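Local coordinates for putative periplasmic protein (Wolinella succinogenes, PDB 3KN3), which is probably a periplasmic substrate-binding protein related to tungstate transporters, with a two-lobed fold that has been found holding glutathione, at residues Val103-Phe117 / Lys129-Ile141. Residues are numbered along the deposited sequence; the frame is centred on the assembly and turned at random.
Sequences VAEAFKLIEKEQVKF and KEREVWKEALGKI
Helix 103-113 and the last turns of helix 125-138 cross almost at right angles, their axes 8.7 Å apart, and the small methyls of A104 and A137, whose CA atoms are 4.3 Å apart, permit this where the backbones come nearest. Both helices cover one side of the five-stranded sheet in one lobe of a periplasmic binding protein fold, and an aromatic cluster of F107, W134 and F117 fills the wedge between helices and strand 117-119. The F107 ring lies obliquely over one face of the W134 indole, planes 33° apart, while V103 CG1 lies over the other face of the F107 ring, toward its rim. F117, its CG anti to the backbone N (chi1 -174°), lifts its ring off the strand to receive the indole edge, W134 CZ2 lying over the ring centre, an edge-to-face pair. Beside it, the buried carboxylate of E130 is held by S119 and Y148, close to the glutathione-binding residues R120 and T126. Toward solvent, long flexible side chains suit the border: K108 NZ donates to the helix-end carbonyl A137 O at 3.1 Å. L138 packs its methyls on the E111 carboxylate, whose extended chain brings OE2 to K140 NZ in a 2.9 Å salt bridge, met on the syn side.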
ATOM      1  N   VAL A 103     -16.315   4.613   5.734  1.00 24.48           N
ATOM      2  CA  VAL A 103     -15.259   5.578   6.030  1.00 29.65           C
ATOM      3  C   VAL A 103     -15.762   6.979   5.784  1.00 29.68           C
ATOM      4  O   VAL A 103     -15.487   7.898   6.553  1.00 29.66           O
ATOM      5  CB  VAL A 103     -13.997   5.362   5.174  1.00 32.92           C
ATOM      6  CG1 VAL A 103     -12.956   6.393   5.521  1.00 35.98           C
ATOM      7  CG2 VAL A 103     -13.444   4.004   5.425  1.00 33.35           C
ATOM      8  N   ALA A 104     -16.519   7.150   4.712  1.00 31.14           N
ATOM      9  CA  ALA A 104     -17.051   8.469   4.441  1.00 26.31           C
ATOM     10  C   ALA A 104     -17.929   8.952   5.610  1.00 33.18           C
ATOM     11  O   ALA A 104     -17.804  10.098   6.041  1.00 38.75           O
ATOM     12  CB  ALA A 104     -17.784   8.492   3.127  1.00 17.97           C
ATOM     13  N   GLU A 105     -18.793   8.079   6.133  1.00 30.69           N
ATOM     14  CA  GLU A 105     -19.688   8.457   7.231  1.00 28.70           C
ATOM     15  C   GLU A 105     -18.911   8.770   8.500  1.00 32.28           C
ATOM     16  O   GLU A 105     -19.237   9.719   9.211  1.00 29.93           O
ATOM     17  CB  GLU A 105     -20.734   7.367   7.523  1.00 25.73           C
ATOM     18  CG  GLU A 105     -21.809   7.226   6.438  1.00 24.36           C
ATOM     19  CD  GLU A 105     -22.700   5.989   6.611  1.00 27.39           C
ATOM     20  OE1 GLU A 105     -22.219   4.924   7.054  1.00 27.76           O
ATOM     21  OE2 GLU A 105     -23.895   6.089   6.299  1.00 29.27           O
ATOM     22  N   ALA A 106     -17.892   7.959   8.778  1.00 29.07           N
ATOM     23  CA  ALA A 106     -17.043   8.167   9.937  1.00 24.70           C
ATOM     24  C   ALA A 106     -16.260   9.483   9.838  1.00 24.28           C
ATOM     25  O   ALA A 106     -16.220  10.245  10.793  1.00 24.90           O
ATOM     26  CB  ALA A 106     -16.105   7.009  10.110  1.00 27.50           C
ATOM     27  N   PHE A 107     -15.644   9.743   8.690  1.00 20.42           N
ATOM     28  CA  PHE A 107     -14.910  10.988   8.515  1.00 28.74           C
ATOM     29  C   PHE A 107     -15.800  12.226   8.666  1.00 36.79           C
ATOM     30  O   PHE A 107     -15.406  13.192   9.321  1.00 35.12           O
ATOM     31  CB  PHE A 107     -14.139  11.016   7.196  1.00 20.20           C
ATOM     32  CG  PHE A 107     -12.836  10.278   7.244  1.00 26.12           C
ATOM     33  CD1 PHE A 107     -12.652   9.228   8.138  1.00 26.93           C
ATOM     34  CD2 PHE A 107     -11.803  10.606   6.376  1.00 23.77           C
ATOM     35  CE1 PHE A 107     -11.470   8.538   8.177  1.00 27.08           C
ATOM     36  CE2 PHE A 107     -10.611   9.902   6.392  1.00 20.84           C
ATOM     37  CZ  PHE A 107     -10.433   8.880   7.307  1.00 28.38           C
ATOM     38  N   LYS A 108     -16.993  12.191   8.077  1.00 36.55           N
ATOM     39  CA  LYS A 108     -17.984  13.251   8.291  1.00 33.48           C
ATOM     40  C   LYS A 108     -18.250  13.451   9.774  1.00 30.56           C
ATOM     41  O   LYS A 108     -18.367  14.581  10.243  1.00 34.83           O
ATOM     42  CB  LYS A 108     -19.297  12.920   7.576  1.00 38.55           C
ATOM     43  CG  LYS A 108     -19.452  13.605   6.227  1.00 47.58           C
ATOM     44  CD  LYS A 108     -20.065  12.686   5.168  1.00 53.96           C
ATOM     45  CE  LYS A 108     -20.025  13.335   3.779  1.00 59.68           C
ATOM     46  NZ  LYS A 108     -20.051  12.333   2.663  1.00 64.12           N
ATOM     47  N   LEU A 109     -18.354  12.344  10.504  1.00 25.58           N
ATOM     48  CA  LEU A 109     -18.623  12.391  11.927  1.00 32.40           C
ATOM     49  C   LEU A 109     -17.448  13.012  12.671  1.00 33.20           C
ATOM     50  O   LEU A 109     -17.624  13.812  13.579  1.00 34.53           O
ATOM     51  CB  LEU A 109     -18.888  10.984  12.468  1.00 32.16           C
ATOM     52  CG  LEU A 109     -19.360  10.954  13.928  1.00 34.18           C
ATOM     53  CD1 LEU A 109     -20.563  11.878  14.104  1.00 30.55           C
ATOM     54  CD2 LEU A 109     -19.688   9.525  14.381  1.00 27.58           C
ATOM     55  N   ILE A 110     -16.250  12.606  12.282  1.00 33.10           N
ATOM     56  CA  ILE A 110     -15.019  13.135  12.829  1.00 32.20           C
ATOM     57  C   ILE A 110     -14.987  14.650  12.671  1.00 32.09           C
ATOM     58  O   ILE A 110     -14.685  15.377  13.614  1.00 22.82           O
ATOM     59  CB  ILE A 110     -13.796  12.494  12.139  1.00 27.80           C
ATOM     60  CG1 ILE A 110     -13.582  11.077  12.666  1.00 24.77           C
ATOM     61  CG2 ILE A 110     -12.553  13.310  12.363  1.00 14.61           C
ATOM     62  CD1 ILE A 110     -12.650  10.234  11.814  1.00 23.69           C
ATOM     63  N   GLU A 111     -15.328  15.124  11.482  1.00 31.91           N
ATOM     64  CA  GLU A 111     -15.388  16.555  11.254  1.00 36.85           C
ATOM     65  C   GLU A 111     -16.451  17.225  12.120  1.00 38.42           C
ATOM     66  O   GLU A 111     -16.170  18.190  12.835  1.00 35.85           O
ATOM     67  CB  GLU A 111     -15.655  16.848   9.786  1.00 38.20           C
ATOM     68  CG  GLU A 111     -15.513  18.306   9.456  1.00 41.17           C
ATOM     69  CD  GLU A 111     -15.804  18.590   8.012  1.00 48.48           C
ATOM     70  OE1 GLU A 111     -16.760  17.979   7.483  1.00 54.52           O
ATOM     71  OE2 GLU A 111     -15.083  19.419   7.408  1.00 49.69           O
ATOM     72  N   LYS A 112     -17.672  16.708  12.043  1.00 36.08           N
ATOM     73  CA  LYS A 112     -18.792  17.235  12.819  1.00 38.46           C
ATOM     74  C   LYS A 112     -18.451  17.356  14.309  1.00 37.53           C
ATOM     75  O   LYS A 112     -18.584  18.426  14.901  1.00 35.92           O
ATOM     76  CB  LYS A 112     -20.053  16.378  12.601  1.00 43.89           C
ATOM     77  CG  LYS A 112     -21.278  16.799  13.418  1.00 53.16           C
ATOM     78  CD  LYS A 112     -22.588  16.363  12.744  1.00 61.98           C
ATOM     79  CE  LYS A 112     -23.346  15.298  13.541  1.00 66.34           C
ATOM     80  NZ  LYS A 112     -24.169  15.863  14.648  1.00 64.53           N
ATOM     81  N   GLU A 113     -17.997  16.265  14.910  1.00 35.38           N
ATOM     82  CA  GLU A 113     -17.677  16.289  16.332  1.00 35.28           C
ATOM     83  C   GLU A 113     -16.291  16.860  16.605  1.00 31.39           C
ATOM     84  O   GLU A 113     -15.904  17.042  17.756  1.00 33.89           O
ATOM     85  CB  GLU A 113     -17.825  14.892  16.935  1.00 37.71           C
ATOM     86  CG  GLU A 113     -19.238  14.350  16.825  1.00 39.42           C
ATOM     87  CD  GLU A 113     -19.417  13.059  17.578  1.00 51.22           C
ATOM     88  OE1 GLU A 113     -18.416  12.559  18.125  1.00 60.89           O
ATOM     89  OE2 GLU A 113     -20.552  12.543  17.627  1.00 52.74           O
ATOM     90  N   GLN A 114     -15.556  17.155  15.536  1.00 38.59           N
ATOM     91  CA  GLN A 114     -14.177  17.657  15.634  1.00 37.28           C
ATOM     92  C   GLN A 114     -13.284  16.770  16.496  1.00 29.67           C
ATOM     93  O   GLN A 114     -12.687  17.249  17.450  1.00 29.81           O
ATOM     94  CB  GLN A 114     -14.157  19.090  16.188  1.00 42.03           C
ATOM     95  CG  GLN A 114     -14.815  20.126  15.288  1.00 45.76           C
ATOM     96  CD  GLN A 114     -14.567  21.552  15.756  1.00 55.92           C
ATOM     97  OE1 GLN A 114     -13.781  22.291  15.152  1.00 61.24           O
ATOM     98  NE2 GLN A 114     -15.234  21.944  16.840  1.00 57.33           N
ATOM     99  N   VAL A 115     -13.209  15.479  16.192  1.00 29.49           N
ATOM    100  CA  VAL A 115     -12.297  14.606  16.925  1.00 31.74           C
ATOM    101  C   VAL A 115     -10.877  14.722  16.358  1.00 29.59           C
ATOM    102  O   VAL A 115     -10.673  14.985  15.171  1.00 31.86           O
ATOM    103  CB  VAL A 115     -12.742  13.128  16.926  1.00 31.07           C
ATOM    104  CG1 VAL A 115     -14.232  13.028  17.210  1.00 29.57           C
ATOM    105  CG2 VAL A 115     -12.429  12.506  15.612  1.00 33.31           C
ATOM    106  N   LYS A 116      -9.895  14.539  17.219  1.00 25.56           N
ATOM    107  CA  LYS A 116      -8.519  14.719  16.810  1.00 31.12           C
ATOM    108  C   LYS A 116      -8.143  13.672  15.772  1.00 30.22           C
ATOM    109  O   LYS A 116      -8.339  12.479  15.972  1.00 27.19           O
ATOM    110  CB  LYS A 116      -7.578  14.662  18.022  1.00 24.02           C
ATOM    111  CG  LYS A 116      -6.114  14.799  17.685  1.00 25.09           C
ATOM    112  CD  LYS A 116      -5.714  16.244  17.360  1.00 37.16           C
ATOM    113  CE  LYS A 116      -6.055  17.245  18.471  1.00 38.10           C
ATOM    114  NZ  LYS A 116      -5.466  16.942  19.814  1.00 48.64           N
ATOM    115  N   PHE A 117      -7.610  14.139  14.654  1.00 27.94           N
ATOM    116  CA  PHE A 117      -7.099  13.253  13.643  1.00 21.84           C
ATOM    117  C   PHE A 117      -5.670  13.629  13.273  1.00 25.34           C
ATOM    118  O   PHE A 117      -5.397  14.757  12.872  1.00 30.62           O
ATOM    119  CB  PHE A 117      -7.987  13.271  12.398  1.00 24.00           C
ATOM    120  CG  PHE A 117      -7.570  12.270  11.377  1.00 26.69           C
ATOM    121  CD1 PHE A 117      -8.167  11.030  11.325  1.00 22.91           C
ATOM    122  CD2 PHE A 117      -6.519  12.541  10.510  1.00 30.65           C
ATOM    123  CE1 PHE A 117      -7.760  10.092  10.394  1.00 23.05           C
ATOM    124  CE2 PHE A 117      -6.109  11.607   9.585  1.00 24.69           C
ATOM    125  CZ  PHE A 117      -6.729  10.380   9.534  1.00 20.87           C
ATOM    126  N   LYS A 129      -2.293   8.635   0.386  1.00 31.56           N
ATOM    127  CA  LYS A 129      -3.473   7.790   0.463  1.00 35.33           C
ATOM    128  C   LYS A 129      -4.520   8.391   1.389  1.00 31.24           C
ATOM    129  O   LYS A 129      -5.685   8.484   1.035  1.00 35.15           O
ATOM    130  CB  LYS A 129      -3.110   6.405   0.974  1.00 38.28           C
ATOM    131  CG  LYS A 129      -4.317   5.524   1.176  1.00 37.30           C
ATOM    132  CD  LYS A 129      -5.115   5.422  -0.102  1.00 39.77           C
ATOM    133  CE  LYS A 129      -6.108   4.274  -0.031  1.00 44.13           C
ATOM    134  NZ  LYS A 129      -6.780   4.068  -1.331  1.00 44.55           N
ATOM    135  N   GLU A 130      -4.085   8.785   2.579  1.00 29.33           N
ATOM    136  CA  GLU A 130      -4.963   9.387   3.578  1.00 28.71           C
ATOM    137  C   GLU A 130      -5.592  10.670   3.055  1.00 29.66           C
ATOM    138  O   GLU A 130      -6.751  10.940   3.321  1.00 33.25           O
ATOM    139  CB  GLU A 130      -4.189   9.660   4.876  1.00 29.63           C
ATOM    140  CG  GLU A 130      -4.948  10.474   5.904  1.00 30.62           C
ATOM    141  CD  GLU A 130      -4.354  11.848   6.092  1.00 33.72           C
ATOM    142  OE1 GLU A 130      -3.112  11.942   6.075  1.00 34.10           O
ATOM    143  OE2 GLU A 130      -5.122  12.825   6.258  1.00 33.01           O
ATOM    144  N   ARG A 131      -4.821  11.457   2.309  1.00 31.45           N
ATOM    145  CA  ARG A 131      -5.357  12.637   1.642  1.00 30.34           C
ATOM    146  C   ARG A 131      -6.432  12.245   0.640  1.00 31.38           C
ATOM    147  O   ARG A 131      -7.473  12.885   0.558  1.00 31.33           O
ATOM    148  CB  ARG A 131      -4.238  13.437   0.968  1.00 34.84           C
ATOM    149  CG  ARG A 131      -3.347  14.158   1.973  1.00 42.44           C
ATOM    150  CD  ARG A 131      -2.084  14.738   1.350  1.00 45.02           C
ATOM    151  NE  ARG A 131      -2.368  15.810   0.404  1.00 45.69           N
ATOM    152  CZ  ARG A 131      -2.760  17.030   0.757  1.00 47.85           C
ATOM    153  NH1 ARG A 131      -2.997  17.947  -0.176  1.00 47.55           N
ATOM    154  NH2 ARG A 131      -2.925  17.330   2.039  1.00 45.78           N
ATOM    155  N   GLU A 132      -6.185  11.182  -0.120  1.00 38.04           N
ATOM    156  CA  GLU A 132      -7.179  10.692  -1.065  1.00 35.28           C
ATOM    157  C   GLU A 132      -8.477  10.308  -0.354  1.00 35.40           C
ATOM    158  O   GLU A 132      -9.572  10.604  -0.829  1.00 35.60           O
ATOM    159  CB  GLU A 132      -6.634   9.506  -1.856  1.00 47.48           C
ATOM    160  CG  GLU A 132      -6.594   9.724  -3.367  1.00 68.40           C
ATOM    161  CD  GLU A 132      -7.981   9.733  -4.026  1.00 84.51           C
ATOM    162  OE1 GLU A 132      -8.119   9.119  -5.110  1.00 91.68           O
ATOM    163  OE2 GLU A 132      -8.926  10.348  -3.478  1.00 84.02           O
ATOM    164  N   VAL A 133      -8.357   9.653   0.793  1.00 28.48           N
ATOM    165  CA  VAL A 133      -9.547   9.244   1.526  1.00 26.25           C
ATOM    166  C   VAL A 133     -10.430  10.426   1.983  1.00 34.59           C
ATOM    167  O   VAL A 133     -11.663  10.341   1.874  1.00 32.38           O
ATOM    168  CB  VAL A 133      -9.184   8.331   2.705  1.00 30.52           C
ATOM    169  CG1 VAL A 133     -10.434   7.935   3.483  1.00 33.36           C
ATOM    170  CG2 VAL A 133      -8.426   7.092   2.199  1.00 25.75           C
ATOM    171  N   TRP A 134      -9.809  11.505   2.492  1.00 33.30           N
ATOM    172  CA  TRP A 134     -10.543  12.714   2.913  1.00 29.34           C
ATOM    173  C   TRP A 134     -11.228  13.371   1.727  1.00 26.22           C
ATOM    174  O   TRP A 134     -12.349  13.840   1.822  1.00 29.05           O
ATOM    175  CB  TRP A 134      -9.624  13.753   3.603  1.00 24.07           C
ATOM    176  CG  TRP A 134      -9.292  13.398   5.006  1.00 28.02           C
ATOM    177  CD1 TRP A 134      -8.107  12.909   5.470  1.00 28.60           C
ATOM    178  CD2 TRP A 134     -10.167  13.465   6.139  1.00 29.64           C
ATOM    179  NE1 TRP A 134      -8.190  12.663   6.818  1.00 27.70           N
ATOM    180  CE2 TRP A 134      -9.443  13.000   7.254  1.00 26.89           C
ATOM    181  CE3 TRP A 134     -11.487  13.878   6.319  1.00 25.39           C
ATOM    182  CZ2 TRP A 134      -9.997  12.936   8.524  1.00 23.95           C
ATOM    183  CZ3 TRP A 134     -12.034  13.815   7.575  1.00 29.17           C
ATOM    184  CH2 TRP A 134     -11.294  13.346   8.663  1.00 27.69           C
ATOM    185  N   LYS A 135     -10.519  13.417   0.612  1.00 27.84           N
ATOM    186  CA  LYS A 135     -11.049  13.964  -0.625  1.00 38.21           C
ATOM    187  C   LYS A 135     -12.317  13.218  -1.054  1.00 38.49           C
ATOM    188  O   LYS A 135     -13.332  13.841  -1.358  1.00 34.24           O
ATOM    189  CB  LYS A 135      -9.978  13.867  -1.708  1.00 44.99           C
ATOM    190  CG  LYS A 135     -10.106  14.856  -2.828  1.00 51.86           C
ATOM    191  CD  LYS A 135      -8.716  15.284  -3.267  1.00 65.09           C
ATOM    192  CE  LYS A 135      -7.770  14.084  -3.389  1.00 71.16           C
ATOM    193  NZ  LYS A 135      -6.361  14.505  -3.683  1.00 74.47           N
ATOM    194  N   GLU A 136     -12.254  11.885  -1.056  1.00 39.80           N
ATOM    195  CA  GLU A 136     -13.414  11.058  -1.388  1.00 44.10           C
ATOM    196  C   GLU A 136     -14.545  11.252  -0.383  1.00 46.20           C
ATOM    197  O   GLU A 136     -15.719  11.226  -0.745  1.00 49.03           O
ATOM    198  CB  GLU A 136     -13.041   9.573  -1.448  1.00 49.30           C
ATOM    199  CG  GLU A 136     -12.106   9.176  -2.589  1.00 64.47           C
ATOM    200  CD  GLU A 136     -11.906   7.656  -2.694  1.00 76.67           C
ATOM    201  OE1 GLU A 136     -12.888   6.903  -2.482  1.00 78.91           O
ATOM    202  OE2 GLU A 136     -10.770   7.214  -2.996  1.00 78.08           O
ATOM    203  N   ALA A 137     -14.189  11.460   0.881  1.00 42.36           N
ATOM    204  CA  ALA A 137     -15.184  11.497   1.941  1.00 41.78           C
ATOM    205  C   ALA A 137     -15.853  12.856   2.087  1.00 40.92           C
ATOM    206  O   ALA A 137     -17.070  12.936   2.272  1.00 37.81           O
ATOM    207  CB  ALA A 137     -14.560  11.062   3.274  1.00 42.67           C
ATOM    208  N   LEU A 138     -15.066  13.927   2.022  1.00 35.91           N
ATOM    209  CA  LEU A 138     -15.619  15.261   2.236  1.00 35.42           C
ATOM    210  C   LEU A 138     -15.594  16.104   0.976  1.00 29.07           C
ATOM    211  O   LEU A 138     -16.193  17.173   0.937  1.00 31.50           O
ATOM    212  CB  LEU A 138     -14.857  16.012   3.341  1.00 37.29           C
ATOM    213  CG  LEU A 138     -14.736  15.399   4.732  1.00 38.03           C
ATOM    214  CD1 LEU A 138     -14.094  16.400   5.676  1.00 37.17           C
ATOM    215  CD2 LEU A 138     -16.087  14.962   5.252  1.00 31.44           C
ATOM    216  N   GLY A 139     -14.869  15.646  -0.037  1.00 25.85           N
ATOM    217  CA  GLY A 139     -14.598  16.479  -1.195  1.00 34.12           C
ATOM    218  C   GLY A 139     -13.495  17.509  -0.963  1.00 43.35           C
ATOM    219  O   GLY A 139     -13.226  18.346  -1.821  1.00 42.31           O
ATOM    220  N   LYS A 140     -12.851  17.445   0.200  1.00 42.43           N
ATOM    221  CA  LYS A 140     -11.743  18.343   0.521  1.00 36.44           C
ATOM    222  C   LYS A 140     -10.864  17.762   1.626  1.00 36.90           C
ATOM    223  O   LYS A 140     -11.321  16.971   2.454  1.00 37.51           O
ATOM    224  CB  LYS A 140     -12.259  19.705   0.960  1.00 33.57           C
ATOM    225  CG  LYS A 140     -13.088  19.640   2.221  1.00 43.93           C
ATOM    226  CD  LYS A 140     -13.175  20.989   2.889  1.00 60.47           C
ATOM    227  CE  LYS A 140     -13.928  20.901   4.211  1.00 71.86           C
ATOM    228  NZ  LYS A 140     -13.286  19.942   5.155  1.00 76.93           N
ATOM    229  N   ILE A 141      -9.595  18.151   1.636  1.00 36.24           N
ATOM    230  CA  ILE A 141      -8.722  17.792   2.740  1.00 36.98           C
ATOM    231  C   ILE A 141      -8.856  18.854   3.805  1.00 36.31           C
ATOM    232  O   ILE A 141      -8.635  20.025   3.539  1.00 43.04           O
ATOM    233  CB  ILE A 141      -7.285  17.739   2.298  1.00 40.94           C
ATOM    234  CG1 ILE A 141      -7.207  17.203   0.868  1.00 39.07           C
ATOM    235  CG2 ILE A 141      -6.465  16.933   3.298  1.00 44.49           C
ATOM    236  CD1 ILE A 141      -6.668  15.817   0.761  1.00 45.07           C
TER